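Local coordinates for structural protein VP1 (Trichodysplasia spinulosa-associated polyomavirus, PDB 4U61), which probably builds the outer capsid shell as pentameric capsomers and, in this crystal, carries bound N-acetyl-alpha-neuraminic acid, consistent with sialic acid recognition at the cell surface, at residues I65-T70 / A185-C190; N148-Y153 / S168-N173. One frame throughout, in Å; residues are numbered along the deposited sequence.

Contact 1 (I65-T70 / A185-C190)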
loop_
_atom_site.group_PDB
_atom_site.type_symbol
_atom_site.label_atom_id
_atom_site.label_comp_id
_atom_site.label_asym_id
_atom_site.label_seq_id
_atom_site.Cartn_x
_atom_site.Cartn_y
_atom_site.Cartn_z
ATOM N N ILE E 65 11.351 11.930 25.803
ATOM C CA ILE E 65 10.442 10.768 25.763
ATOM C C ILE E 65 8.982 11.190 25.450
ATOM O O ILE E 65 8.359 11.872 26.259
ATOM C CB ILE E 65 10.462 10.120 27.190
ATOM C CG1 ILE E 65 11.868 9.600 27.509
ATOM C CG2 ILE E 65 9.424 9.027 27.356
ATOM C CD1 ILE E 65 12.395 8.676 26.419
ATOM N N PRO E 66 8.438 10.794 24.288
ATOM C CA PRO E 66 7.005 11.059 24.059
ATOM C C PRO E 66 6.073 10.330 25.041
ATOM O O PRO E 66 6.352 9.200 25.478
ATOM C CB PRO E 66 6.767 10.562 22.634
ATOM C CG PRO E 66 8.122 10.511 22.005
ATOM C CD PRO E 66 9.077 10.192 23.109
ATOM N N THR E 67 4.973 10.993 25.378
ATOM C CA THR E 67 3.963 10.436 26.277
ATOM C C THR E 67 2.589 10.568 25.634
ATOM O O THR E 67 2.422 11.293 24.636
ATOM C CB THR E 67 3.946 11.178 27.622
ATOM O OG1 THR E 67 3.838 12.595 27.391
ATOM C CG2 THR E 67 5.221 10.895 28.430
ATOM N N TYR E 68 1.616 9.825 26.165
ATOM C CA TYR E 68 0.255 9.930 25.684
ATOM C C TYR E 68 -0.373 11.280 26.052
ATOM O O TYR E 68 -0.157 11.824 27.128
ATOM C CB TYR E 68 -0.624 8.796 26.230
ATOM C CG TYR E 68 -0.253 7.456 25.692
ATOM C CD1 TYR E 68 -0.581 7.106 24.400
ATOM C CD2 TYR E 68 0.489 6.559 26.449
ATOM C CE1 TYR E 68 -0.215 5.876 23.872
ATOM C CE2 TYR E 68 0.860 5.325 25.941
ATOM C CZ TYR E 68 0.507 4.988 24.641
ATOM O OH TYR E 68 0.859 3.760 24.114
ATOM N N SER E 69 -1.168 11.796 25.127
ATOM C CA SER E 69 -2.044 12.912 25.411
ATOM C C SER E 69 -3.356 12.321 25.935
ATOM O O SER E 69 -3.801 11.267 25.471
ATOM C CB SER E 69 -2.327 13.715 24.142
ATOM O OG SER E 69 -1.157 14.343 23.682
ATOM N N THR E 70 -3.986 12.999 26.878
ATOM C CA THR E 70 -5.267 12.508 27.375
ATOM C C THR E 70 -6.063 13.619 28.042
ATOM O O THR E 70 -5.501 14.578 28.552
ATOM C CB THR E 70 -5.118 11.292 28.334
ATOM O OG1 THR E 70 -6.379 10.617 28.443
ATOM C CG2 THR E 70 -4.669 11.705 29.724
ATOM N N ALA E 185 2.466 12.271 30.737
ATOM C CA ALA E 185 3.145 11.578 31.848
ATOM C C ALA E 185 3.446 10.089 31.630
ATOM O O ALA E 185 4.375 9.568 32.244
ATOM C CB ALA E 185 2.313 11.746 33.106
ATOM N N PHE E 186 2.653 9.397 30.818
ATOM C CA PHE E 186 2.847 7.961 30.586
ATOM C C PHE E 186 3.618 7.742 29.294
ATOM O O PHE E 186 3.083 8.013 28.199
ATOM C CB PHE E 186 1.503 7.234 30.496
ATOM C CG PHE E 186 0.770 7.158 31.799
ATOM C CD1 PHE E 186 0.112 8.268 32.321
ATOM C CD2 PHE E 186 0.732 5.968 32.506
ATOM C CE1 PHE E 186 -0.565 8.186 33.532
ATOM C CE2 PHE E 186 0.059 5.882 33.704
ATOM C CZ PHE E 186 -0.599 6.984 34.218
ATOM N N PRO E 187 4.868 7.254 29.395
ATOM C CA PRO E 187 5.637 7.079 28.162
ATOM C C PRO E 187 5.046 6.059 27.197
ATOM O O PRO E 187 4.640 4.977 27.583
ATOM C CB PRO E 187 7.003 6.600 28.655
ATOM C CG PRO E 187 7.105 7.115 30.048
ATOM C CD PRO E 187 5.704 6.982 30.581
ATOM N N VAL E 188 5.045 6.416 25.926
ATOM C CA VAL E 188 4.561 5.540 24.884
ATOM C C VAL E 188 5.446 4.291 24.800
ATOM O O VAL E 188 4.970 3.180 24.580
ATOM C CB VAL E 188 4.560 6.335 23.553
ATOM C CG1 VAL E 188 4.305 5.456 22.369
ATOM C CG2 VAL E 188 3.516 7.445 23.644
ATOM N N GLU E 189 6.747 4.462 25.034
ATOM C CA GLU E 189 7.681 3.363 24.878
ATOM C C GLU E 189 7.507 2.198 25.841
ATOM O O GLU E 189 8.064 1.128 25.595
ATOM C CB GLU E 189 9.124 3.861 25.017
ATOM C CG GLU E 189 9.494 4.301 26.425
ATOM C CD GLU E 189 10.947 4.717 26.556
ATOM O OE1 GLU E 189 11.439 5.457 25.678
ATOM O OE2 GLU E 189 11.620 4.323 27.550
ATOM N N CYS E 190 6.781 2.392 26.939
ATOM C CA CYS E 190 6.629 1.308 27.908
ATOM C C CYS E 190 5.189 0.992 28.287
ATOM O O CYS E 190 4.961 0.027 29.009
ATOM C CB CYS E 190 7.478 1.557 29.151
ATOM S SG CYS E 190 7.060 3.060 30.061
HETATM O O HOH W 1 8.064 7.030 25.005
HETATM O O HOH W 2 0.281 10.520 29.521
#
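P66 and Y68, the neighbours of T67, bond through their backbones to the loop 185-190. V188 N donates to P66 O at 3.1 Å, and Y68 N donates to F186 O at the same length. Together these bonds make a single beta bridge between T67 and P187. Both acceptors also receive a CA-H...O contact: T67 CA lies 3.2 Å from F186 O, and P187 CA approaches P66 O. Two waters widen the join, one running from E189 N to P66 O and the other from F186 N to Y68 O.

The apolar part centres on V188. Its CG1 is anti to the backbone N (chi1 170°), which leaves CG2 beside that N and over the centre of the Y68 ring, a CH-pi contact of 3.9 Å to the centroid and only 6° off the ring normal. The hydroxyl of Y68 runs on to W191 O. Farther along, I65 CG2 rests on P187 CB at 3.7 Å, the two side chains crossing at a slant.

The chain leading into strand 69-74 is joined to the loop between strands 177-179 and 191-193 chiefly by main-chain and water bonds, with side chains adding mainly apolar contact at the buried Y68 ring.

Contact 2 (N148-Y153 / S168-N173)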
loop_
_atom_site.group_PDB
_atom_site.type_symbol
_atom_site.label_atom_id
_atom_site.label_comp_id
_atom_site.label_asym_id
_atom_site.label_seq_id
_atom_site.Cartn_x
_atom_site.Cartn_y
_atom_site.Cartn_z
ATOM N N ASN E 148 13.524 -2.529 26.933
ATOM C CA ASN E 148 14.600 -2.641 27.915
ATOM C C ASN E 148 14.065 -2.511 29.338
ATOM O O ASN E 148 13.725 -1.422 29.800
ATOM C CB ASN E 148 15.702 -1.597 27.667
ATOM C CG ASN E 148 16.844 -1.723 28.658
ATOM O OD1 ASN E 148 16.913 -2.710 29.411
ATOM N ND2 ASN E 148 17.755 -0.757 28.655
ATOM N N TYR E 149 14.005 -3.629 30.046
ATOM C CA TYR E 149 13.445 -3.609 31.399
ATOM C C TYR E 149 14.188 -2.677 32.356
ATOM O O TYR E 149 13.605 -2.237 33.347
ATOM C CB TYR E 149 13.364 -5.018 32.003
ATOM C CG TYR E 149 14.657 -5.581 32.529
ATOM C CD1 TYR E 149 15.612 -6.141 31.672
ATOM C CD2 TYR E 149 14.912 -5.609 33.909
ATOM C CE1 TYR E 149 16.793 -6.670 32.173
ATOM C CE2 TYR E 149 16.086 -6.147 34.408
ATOM C CZ TYR E 149 17.017 -6.678 33.541
ATOM O OH TYR E 149 18.176 -7.220 34.043
ATOM N N ARG E 150 15.446 -2.374 32.060
ATOM C CA ARG E 150 16.309 -1.575 32.945
ATOM C C ARG E 150 16.199 -0.073 32.754
ATOM O O ARG E 150 16.842 0.684 33.471
ATOM C CB ARG E 150 17.767 -1.961 32.741
ATOM C CG ARG E 150 18.081 -3.380 33.149
ATOM C CD ARG E 150 19.287 -3.915 32.408
ATOM N NE ARG E 150 18.922 -4.130 31.007
ATOM C CZ ARG E 150 19.562 -4.931 30.168
ATOM N NH1 ARG E 150 20.623 -5.627 30.560
ATOM N NH2 ARG E 150 19.119 -5.045 28.926
ATOM N N THR E 151 15.409 0.372 31.787
ATOM C CA THR E 151 15.333 1.799 31.519
ATOM C C THR E 151 15.055 2.570 32.801
ATOM O O THR E 151 14.129 2.239 33.529
ATOM C CB THR E 151 14.253 2.124 30.495
ATOM O OG1 THR E 151 14.437 1.281 29.351
ATOM C CG2 THR E 151 14.361 3.584 30.068
ATOM N N ASP E 152 15.860 3.599 33.031
ATOM C CA ASP E 152 15.825 4.414 34.237
ATOM C C ASP E 152 15.128 5.725 33.867
ATOM O O ASP E 152 15.649 6.489 33.055
ATOM C CB ASP E 152 17.277 4.631 34.704
ATOM C CG ASP E 152 17.405 5.567 35.885
ATOM O OD1 ASP E 152 16.410 6.208 36.294
ATOM O OD2 ASP E 152 18.543 5.654 36.433
ATOM N N TYR E 153 13.950 5.966 34.452
ATOM C CA TYR E 153 13.133 7.145 34.139
ATOM C C TYR E 153 13.264 8.275 35.161
ATOM O O TYR E 153 12.505 9.253 35.120
ATOM C CB TYR E 153 11.655 6.740 34.024
ATOM C CG TYR E 153 11.378 5.804 32.879
ATOM C CD1 TYR E 153 11.300 6.273 31.566
ATOM C CD2 TYR E 153 11.205 4.448 33.095
ATOM C CE1 TYR E 153 11.058 5.424 30.511
ATOM C CE2 TYR E 153 10.957 3.590 32.041
ATOM C CZ TYR E 153 10.887 4.080 30.753
ATOM O OH TYR E 153 10.642 3.223 29.692
ATOM N N SER E 168 11.173 -9.767 33.098
ATOM C CA SER E 168 9.976 -10.299 32.440
ATOM C C SER E 168 9.142 -9.237 31.724
ATOM O O SER E 168 8.302 -9.575 30.893
ATOM C CB SER E 168 9.101 -11.023 33.459
ATOM O OG SER E 168 8.655 -10.121 34.444
ATOM N N THR E 169 9.400 -7.968 31.996
ATOM C CA THR E 169 8.647 -6.881 31.379
ATOM C C THR E 169 9.047 -6.589 29.933
ATOM O O THR E 169 8.485 -5.689 29.308
ATOM C CB THR E 169 8.743 -5.573 32.174
ATOM O OG1 THR E 169 10.098 -5.114 32.253
ATOM C CG2 THR E 169 8.158 -5.726 33.569
ATOM N N GLN E 170 10.019 -7.324 29.408
ATOM C CA GLN E 170 10.306 -7.303 27.967
ATOM C C GLN E 170 9.333 -8.188 27.195
ATOM O O GLN E 170 9.356 -8.180 25.968
ATOM C CB GLN E 170 11.767 -7.690 27.699
ATOM C CG GLN E 170 12.680 -6.624 28.268
ATOM C CD GLN E 170 14.179 -6.818 28.070
ATOM O OE1 GLN E 170 14.940 -5.941 28.442
ATOM N NE2 GLN E 170 14.607 -7.927 27.475
ATOM N N GLY E 171 8.508 -8.947 27.926
ATOM C CA GLY E 171 7.322 -9.598 27.389
ATOM C C GLY E 171 6.102 -9.068 28.109
ATOM O O GLY E 171 6.159 -8.015 28.733
ATOM N N LEU E 172 4.998 -9.801 28.023
ATOM C CA LEU E 172 3.758 -9.439 28.691
ATOM C C LEU E 172 3.724 -10.072 30.058
ATOM O O LEU E 172 3.607 -11.283 30.182
ATOM C CB LEU E 172 2.547 -9.901 27.861
ATOM C CG LEU E 172 1.230 -9.198 28.168
ATOM C CD1 LEU E 172 0.192 -9.511 27.092
ATOM C CD2 LEU E 172 0.687 -9.583 29.525
ATOM N N ASN E 173 3.855 -9.237 31.083
ATOM C CA ASN E 173 3.682 -9.660 32.470
ATOM C C ASN E 173 2.484 -8.906 33.017
ATOM O O ASN E 173 2.563 -7.679 33.247
ATOM C CB ASN E 173 4.942 -9.380 33.285
ATOM C CG ASN E 173 4.823 -9.879 34.718
ATOM O OD1 ASN E 173 3.721 -9.986 35.248
ATOM N ND2 ASN E 173 5.957 -10.205 35.344
HETATM O O HOH W 3 10.990 -3.231 34.118
HETATM O O HOH W 4 17.180 -4.493 26.354
#
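N148 OD1, which lies alongside the Q170 amide across the contact, is held by three nitrogens of R150. NE and NH2 grip it side-on, NE at 2.9 Å on a lone pair in the carbonyl plane, NH2 at 3.2 Å from out of that plane. The backbone N of R150 comes in well out of the plane on the opposite side from NH2, at 3.0 Å, and closes an Asx turn. A chi1 of -179° sets the N148 amide on the far side of CB from its own N, where R150 can reach OD1. R150 NH1 is taken up by a salt bridge to D56.

Across the contact, the one direct hydrogen bond is Y149 N to Q170 OE1, 3.0 Å long and nearly straight at 165°. It too uses a lone pair in the carbonyl plane. Q170 is extended beyond CG, which carries its amide out to Y149, while NE2 turns to Y43 O of the second subunit; both ends of the amide are therefore engaged and its flip is fixed.

The Y149 ring meets the same oxygen edge-on, CD1 standing 3.3 Å from Q170 OE1. On one of its faces lies R150 CG, over the centre, and the guanidinium in turn has Y149 CE1 over its own face.

T169 supplies a second link. Its OG1 touches Y149 CB at 3.3 Å and, besides bonding to H166 O, shares a water with Y149 O.

N148 O accepts from both T151 N and T151 OG1, which closes the turn at its carbonyl, while OD1 is held by R150. The outcome is an Asx turn overlaid on a type I beta turn from N148 to T151, docked against the 3-10 segment that ends at Q170.

The centres of contacts 1 and 2 lie 15 Å apart, and in sequence both segments of contact 2 fall between those of contact 1. They meet directly where E189 OE2 comes within 2.6 Å of Y153 OH, a probable hydrogen bond, while C190 SG packs 3.6 Å from the same hydroxyl. Both also face the second subunit: its H109 packs on I65 and T151 and bonds to E189 OE1, so one histidine of the neighbour reaches both contacts. Bound N-acetyl-alpha-neuraminic acid lies about 7 Å from the side chain of I65 and about 9 Å from that of N148, too far for either side chain to touch the sugar.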